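Local structure of hypothetical protein PA0115 (Pseudomonas aeruginosa, 1XEB) at residues L3-K8 with H50-W55; Q23-V28 with L61-L66. The protein probably acts as an acyl-CoA-dependent N-acetyltransferase of the GNAT superfamily, in the ElaA family. All coordinates share one frame; numbering follows the deposited sequence.

Contact 1. Residues L3-K8 with H50-W55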
loop_
_atom_site.group_PDB
_atom_site.type_symbol
_atom_site.label_atom_id
_atom_site.label_comp_id
_atom_site.label_asym_id
_atom_site.label_seq_id
_atom_site.Cartn_x
_atom_site.Cartn_y
_atom_site.Cartn_z
ATOM N N LEU A 3 -12.712 -3.043 13.096
ATOM C CA LEU A 3 -12.409 -3.899 11.948
ATOM C C LEU A 3 -11.518 -5.084 12.312
ATOM O O LEU A 3 -10.895 -5.108 13.372
ATOM C CB LEU A 3 -11.678 -3.088 10.877
ATOM C CG LEU A 3 -12.269 -1.766 10.389
ATOM C CD1 LEU A 3 -11.198 -0.962 9.660
ATOM C CD2 LEU A 3 -13.451 -2.044 9.487
ATOM N N ASP A 4 -11.451 -6.058 11.412
ATOM C CA ASP A 4 -10.598 -7.218 11.605
ATOM C C ASP A 4 -9.413 -7.088 10.663
ATOM O O ASP A 4 -9.548 -7.242 9.444
ATOM C CB ASP A 4 -11.347 -8.518 11.314
ATOM C CG ASP A 4 -12.222 -8.956 12.474
ATOM O OD1 ASP A 4 -11.685 -9.129 13.595
ATOM O OD2 ASP A 4 -13.444 -9.131 12.264
ATOM N N TRP A 5 -8.253 -6.797 11.237
ATOM C CA TRP A 5 -7.044 -6.638 10.456
ATOM C C TRP A 5 -6.285 -7.933 10.229
ATOM O O TRP A 5 -6.231 -8.812 11.091
ATOM C CB TRP A 5 -6.119 -5.622 11.115
ATOM C CG TRP A 5 -6.651 -4.249 11.048
ATOM C CD1 TRP A 5 -7.490 -3.645 11.941
ATOM C CD2 TRP A 5 -6.381 -3.286 10.032
ATOM N NE1 TRP A 5 -7.753 -2.354 11.545
ATOM C CE2 TRP A 5 -7.081 -2.110 10.374
ATOM C CE3 TRP A 5 -5.614 -3.298 8.865
ATOM C CZ2 TRP A 5 -7.031 -0.956 9.590
ATOM C CZ3 TRP A 5 -5.564 -2.151 8.083
ATOM C CH2 TRP A 5 -6.266 -0.997 8.450
ATOM N N THR A 6 -5.685 -8.036 9.052
ATOM C CA THR A 6 -4.911 -9.216 8.706
ATOM C C THR A 6 -3.746 -8.872 7.776
ATOM O O THR A 6 -3.877 -8.056 6.857
ATOM C CB THR A 6 -5.815 -10.294 8.052
ATOM O OG1 THR A 6 -4.992 -11.279 7.433
ATOM C CG2 THR A 6 -6.736 -9.685 7.012
ATOM N N CYS A 7 -2.590 -9.467 8.042
ATOM C CA CYS A 7 -1.414 -9.232 7.208
ATOM C C CYS A 7 -0.873 -10.581 6.799
ATOM O O CYS A 7 -0.195 -11.247 7.575
ATOM C CB CYS A 7 -0.332 -8.467 7.958
ATOM S SG CYS A 7 1.037 -8.062 6.854
ATOM N N LYS A 8 -1.160 -10.970 5.568
ATOM C CA LYS A 8 -0.744 -12.266 5.093
ATOM C C LYS A 8 0.299 -12.269 3.995
ATOM O O LYS A 8 0.405 -11.338 3.187
ATOM C CB LYS A 8 -1.973 -13.046 4.605
ATOM C CG LYS A 8 -3.061 -13.235 5.659
ATOM C CD LYS A 8 -4.340 -13.897 5.094
ATOM C CE LYS A 8 -4.121 -15.345 4.671
ATOM N NZ LYS A 8 -5.394 -16.026 4.248
ATOM N N HIS A 50 3.672 -9.050 1.013
ATOM C CA HIS A 50 2.593 -9.249 1.973
ATOM C C HIS A 50 1.390 -8.395 1.610
ATOM O O HIS A 50 1.496 -7.466 0.806
ATOM C CB HIS A 50 3.059 -8.950 3.405
ATOM C CG HIS A 50 3.752 -10.105 4.057
ATOM N ND1 HIS A 50 4.927 -10.633 3.576
ATOM C CD2 HIS A 50 3.412 -10.863 5.128
ATOM C CE1 HIS A 50 5.282 -11.668 4.319
ATOM N NE2 HIS A 50 4.378 -11.829 5.266
ATOM N N HIS A 51 0.241 -8.732 2.191
ATOM C CA HIS A 51 -0.986 -8.002 1.931
ATOM C C HIS A 51 -1.715 -7.674 3.239
ATOM O O HIS A 51 -2.180 -8.571 3.957
ATOM C CB HIS A 51 -1.879 -8.830 0.999
ATOM C CG HIS A 51 -1.217 -9.187 -0.298
ATOM N ND1 HIS A 51 -1.366 -8.435 -1.447
ATOM C CD2 HIS A 51 -0.345 -10.180 -0.609
ATOM C CE1 HIS A 51 -0.611 -8.947 -2.404
ATOM N NE2 HIS A 51 0.019 -10.005 -1.920
ATOM N N LEU A 52 -1.795 -6.381 3.549
ATOM C CA LEU A 52 -2.462 -5.915 4.751
ATOM C C LEU A 52 -3.907 -5.618 4.394
ATOM O O LEU A 52 -4.188 -4.873 3.460
ATOM C CB LEU A 52 -1.786 -4.653 5.287
ATOM C CG LEU A 52 -2.441 -4.096 6.550
ATOM C CD1 LEU A 52 -2.166 -5.038 7.708
ATOM C CD2 LEU A 52 -1.913 -2.705 6.846
HETATM N N MSE A 53 -4.827 -6.209 5.138
HETATM C CA MSE A 53 -6.243 -6.033 4.861
HETATM C C MSE A 53 -7.058 -5.747 6.122
HETATM O O MSE A 53 -6.776 -6.274 7.194
HETATM C CB MSE A 53 -6.797 -7.294 4.188
HETATM C CG MSE A 53 -6.113 -7.688 2.891
HETATM SE SE MSE A 53 -6.553 -9.512 2.302
HETATM C CE MSE A 53 -8.229 -9.145 1.457
ATOM N N ALA A 54 -8.062 -4.892 5.973
ATOM C CA ALA A 54 -8.966 -4.546 7.059
ATOM C C ALA A 54 -10.361 -4.892 6.538
ATOM O O ALA A 54 -10.810 -4.354 5.520
ATOM C CB ALA A 54 -8.865 -3.067 7.395
ATOM N N TRP A 55 -11.022 -5.817 7.232
ATOM C CA TRP A 55 -12.360 -6.278 6.862
ATOM C C TRP A 55 -13.480 -5.877 7.832
ATOM O O TRP A 55 -13.242 -5.653 9.018
ATOM C CB TRP A 55 -12.358 -7.795 6.749
ATOM C CG TRP A 55 -11.579 -8.334 5.614
ATOM C CD1 TRP A 55 -10.228 -8.456 5.528
ATOM C CD2 TRP A 55 -12.116 -8.897 4.412
ATOM N NE1 TRP A 55 -9.884 -9.071 4.346
ATOM C CE2 TRP A 55 -11.027 -9.351 3.643
ATOM C CE3 TRP A 55 -13.413 -9.063 3.913
ATOM C CZ2 TRP A 55 -11.197 -9.963 2.400
ATOM C CZ3 TRP A 55 -13.580 -9.672 2.676
ATOM C CH2 TRP A 55 -12.482 -10.114 1.934
#
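Asp4 and Trp55, Thr6 and Met53, and Lys8 and His51 face one another as hydrogen-bonded pairs of two antiparallel strands; the axes of these short segments make an angle of 172° and approach to 4.6 Å. Each pair exchanges two N-H...O=C bonds, six in all; the shortest runs from Met53 N to Thr6 O at 2.7 Å. In the intervening non-hydrogen-bonded pairs the backbones come closer: the CA atoms of Cys7 and Leu52 are 4.3 Å apart.

The two sheet faces differ in character. On the face carrying Trp5, Cys7, Leu52 and Ala54, the Trp5 indole lies flat over Ala54, whose CB stands 3.3 Å from the centroid of the six-membered ring and 3° off its normal, a CH-pi contact. With CG anti to its carbonyl carbon (chi1 -69°), the indole leans across the partner strand, its far edge reaching Leu52: Trp5 CZ3 lies 3.9 Å from Leu52 CD2. On the other face Thr6 and Met53 lie side by side, Thr6 CG2 to Met53 CB 3.7 Å. Lys8 NZ turns to Glu17 in a salt bridge and to Asp12 O.

Paired backbone bonds and mainly apolar side-chain contacts thus join the N-terminal strand 4-9 to strand 50-56 in the mixed sheet of the GNAT-type domain, helix 92-108 packing on the Trp5 face and helix 15-32 on that of Met53 and Trp55.

Contact 2. Residues Q23-V28 with L61-L66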
loop_
_atom_site.group_PDB
_atom_site.type_symbol
_atom_site.label_atom_id
_atom_site.label_comp_id
_atom_site.label_asym_id
_atom_site.label_seq_id
_atom_site.Cartn_x
_atom_site.Cartn_y
_atom_site.Cartn_z
ATOM N N GLN A 23 -10.101 -6.346 -6.545
ATOM C CA GLN A 23 -11.322 -5.647 -6.882
ATOM C C GLN A 23 -11.378 -4.260 -6.241
ATOM O O GLN A 23 -11.900 -3.311 -6.838
ATOM C CB GLN A 23 -12.510 -6.469 -6.438
ATOM C CG GLN A 23 -13.792 -5.987 -7.036
ATOM C CD GLN A 23 -14.798 -5.701 -5.978
ATOM O OE1 GLN A 23 -15.202 -4.548 -5.783
ATOM N NE2 GLN A 23 -15.209 -6.751 -5.262
ATOM N N LEU A 24 -10.844 -4.138 -5.025
ATOM C CA LEU A 24 -10.849 -2.845 -4.338
ATOM C C LEU A 24 -9.857 -1.911 -5.030
ATOM O O LEU A 24 -10.137 -0.728 -5.278
ATOM C CB LEU A 24 -10.458 -3.022 -2.870
ATOM C CG LEU A 24 -10.321 -1.725 -2.059
ATOM C CD1 LEU A 24 -11.607 -0.915 -2.131
ATOM C CD2 LEU A 24 -9.979 -2.064 -0.617
ATOM N N ARG A 25 -8.699 -2.466 -5.367
ATOM C CA ARG A 25 -7.644 -1.703 -6.024
ATOM C C ARG A 25 -8.084 -1.168 -7.380
ATOM O O ARG A 25 -7.779 -0.019 -7.744
ATOM C CB ARG A 25 -6.392 -2.578 -6.153
ATOM C CG ARG A 25 -5.548 -2.592 -4.891
ATOM C CD ARG A 25 -4.535 -3.723 -4.881
ATOM N NE ARG A 25 -3.833 -3.888 -6.156
ATOM C CZ ARG A 25 -2.888 -4.794 -6.343
ATOM N NH1 ARG A 25 -2.285 -4.913 -7.527
ATOM N NH2 ARG A 25 -2.539 -5.574 -5.327
ATOM N N THR A 26 -8.819 -1.993 -8.115
ATOM C CA THR A 26 -9.294 -1.608 -9.431
ATOM C C THR A 26 -10.359 -0.534 -9.299
ATOM O O THR A 26 -10.385 0.452 -10.057
ATOM C CB THR A 26 -9.908 -2.806 -10.176
ATOM O OG1 THR A 26 -8.912 -3.811 -10.378
ATOM C CG2 THR A 26 -10.447 -2.367 -11.511
ATOM N N GLU A 27 -11.242 -0.729 -8.327
ATOM C CA GLU A 27 -12.322 0.216 -8.107
ATOM C C GLU A 27 -11.795 1.618 -7.848
ATOM O O GLU A 27 -12.331 2.587 -8.370
ATOM C CB GLU A 27 -13.178 -0.250 -6.938
ATOM C CG GLU A 27 -14.275 0.722 -6.526
ATOM C CD GLU A 27 -15.101 0.166 -5.386
ATOM O OE1 GLU A 27 -15.985 -0.682 -5.655
ATOM O OE2 GLU A 27 -14.846 0.557 -4.219
ATOM N N VAL A 28 -10.736 1.725 -7.047
ATOM C CA VAL A 28 -10.169 3.027 -6.735
ATOM C C VAL A 28 -9.126 3.552 -7.721
ATOM O O VAL A 28 -9.292 4.640 -8.247
ATOM C CB VAL A 28 -9.588 3.035 -5.316
ATOM C CG1 VAL A 28 -8.945 4.380 -5.004
ATOM C CG2 VAL A 28 -10.717 2.754 -4.323
ATOM N N LEU A 61 -12.454 -3.048 3.380
ATOM C CA LEU A 61 -12.538 -1.591 3.382
ATOM C C LEU A 61 -11.216 -0.848 3.216
ATOM O O LEU A 61 -11.193 0.311 2.792
ATOM C CB LEU A 61 -13.239 -1.115 4.653
ATOM C CG LEU A 61 -14.650 -1.648 4.935
ATOM C CD1 LEU A 61 -15.211 -0.888 6.135
ATOM C CD2 LEU A 61 -15.565 -1.478 3.720
ATOM N N ALA A 62 -10.112 -1.508 3.549
ATOM C CA ALA A 62 -8.812 -0.876 3.423
ATOM C C ALA A 62 -7.780 -1.926 3.096
ATOM O O ALA A 62 -7.875 -3.074 3.563
ATOM C CB ALA A 62 -8.430 -0.156 4.716
ATOM N N TYR A 63 -6.786 -1.512 2.314
ATOM C CA TYR A 63 -5.721 -2.395 1.887
ATOM C C TYR A 63 -4.433 -1.656 1.568
ATOM O O TYR A 63 -4.437 -0.471 1.249
ATOM C CB TYR A 63 -6.175 -3.138 0.630
ATOM C CG TYR A 63 -5.083 -3.899 -0.083
ATOM C CD1 TYR A 63 -4.815 -5.230 0.229
ATOM C CD2 TYR A 63 -4.300 -3.280 -1.048
ATOM C CE1 TYR A 63 -3.792 -5.924 -0.409
ATOM C CE2 TYR A 63 -3.272 -3.961 -1.684
ATOM C CZ TYR A 63 -3.021 -5.285 -1.366
ATOM O OH TYR A 63 -2.020 -5.976 -2.020
ATOM N N LEU A 64 -3.326 -2.371 1.698
ATOM C CA LEU A 64 -2.026 -1.861 1.312
ATOM C C LEU A 64 -1.112 -3.075 1.106
ATOM O O LEU A 64 -1.268 -4.128 1.745
ATOM C CB LEU A 64 -1.447 -0.860 2.330
ATOM C CG LEU A 64 -0.716 -1.243 3.613
ATOM C CD1 LEU A 64 0.569 -2.025 3.312
ATOM C CD2 LEU A 64 -0.390 0.046 4.356
ATOM N N ARG A 65 -0.180 -2.922 0.179
ATOM C CA ARG A 65 0.747 -3.980 -0.163
ATOM C C ARG A 65 2.183 -3.678 0.269
ATOM O O ARG A 65 2.657 -2.537 0.180
ATOM C CB ARG A 65 0.705 -4.209 -1.677
ATOM C CG ARG A 65 1.662 -5.269 -2.173
ATOM C CD ARG A 65 1.533 -5.457 -3.672
ATOM N NE ARG A 65 1.984 -4.289 -4.427
ATOM C CZ ARG A 65 1.993 -4.229 -5.756
ATOM N NH1 ARG A 65 1.573 -5.274 -6.470
ATOM N NH2 ARG A 65 2.425 -3.131 -6.374
ATOM N N LEU A 66 2.860 -4.723 0.732
ATOM C CA LEU A 66 4.242 -4.636 1.154
ATOM C C LEU A 66 5.130 -5.525 0.260
ATOM O O LEU A 66 4.951 -6.743 0.207
ATOM C CB LEU A 66 4.355 -5.069 2.625
ATOM C CG LEU A 66 3.626 -4.121 3.581
ATOM C CD1 LEU A 66 3.020 -4.874 4.749
ATOM C CD2 LEU A 66 4.584 -3.082 4.063
#
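Arg25 reaches from helix 23-28 across the Tyr63 ring of strand 61-66. CB leaves the helix toward the strand, and CG, anti to the carbonyl carbon, comes within 4.1 Å of Tyr63 CD2. CD makes the closer approach, 3.4 Å from Tyr63 CE2, meeting the ring obliquely. A bend at chi3 then brings the guanidinium round to the phenol end, its plane 33° from that of the ring. NE is directed to Glu39 in a salt bridge. NH2 lies 3.4 Å from Tyr63 OH, which sits at the guanidinium edge; with an N-H...O angle of 129° this is a weak hydrogen bond, and the stronger partners are Asp44 for NH2 and His51 ND1 for the hydroxyl. NH1 stands 4.0 Å from Arg65 NH1, the two side chains crossing at about a right angle, their guanidinium planes well tilted against each other.

Arg65 has its own salt bridge to Asp41. The buried arginines, with Arg80 of strand 76-83 also near Arg25 NH1, are accompanied by Glu39, Asp41 and Asp44, whose carboxylates would probably offset the like charges.

Beside this polar patch the packing is apolar: Leu24 CD2 rests 4.1 Å from Tyr63 CB. The same methyl lies over the backbone at Leu61-Ala62, the classic beta bulge in which both residues face Ala54.

Segment 23-28 of helix 15-32 crosses segment 61-66 of strand 59-67 at -97°, the axes 9.5 Å apart at closest. Val28 and Tyr63 both touch Val82 of strand 76-83, while Ala62 and Leu64 pack against helix 92-108, which places the strand between two helices, as in the GNAT fold.

Overall arrangement
From the N terminus, strand 4-9 leads into helix 15-32, and the chain then returns through strand 50-56 to strand 59-67. Contact 1 closes the first loop, joining 3-8 to 50-55 across 41 intervening residues that include the whole helix. Contact 2 closes another, from 23-28 to 61-66, across 32 residues. Their segments alternate, so the loops cross rather than nest. Their centres are about 11 Å apart, and they touch directly: His51 ND1 is 2.6 Å from Tyr63 OH, a probable hydrogen bond, and His50 N is 2.8 Å from Leu66 O. Contact 1 thus attaches the N-terminal strand to the sheet, and contact 2 seats the helix on it.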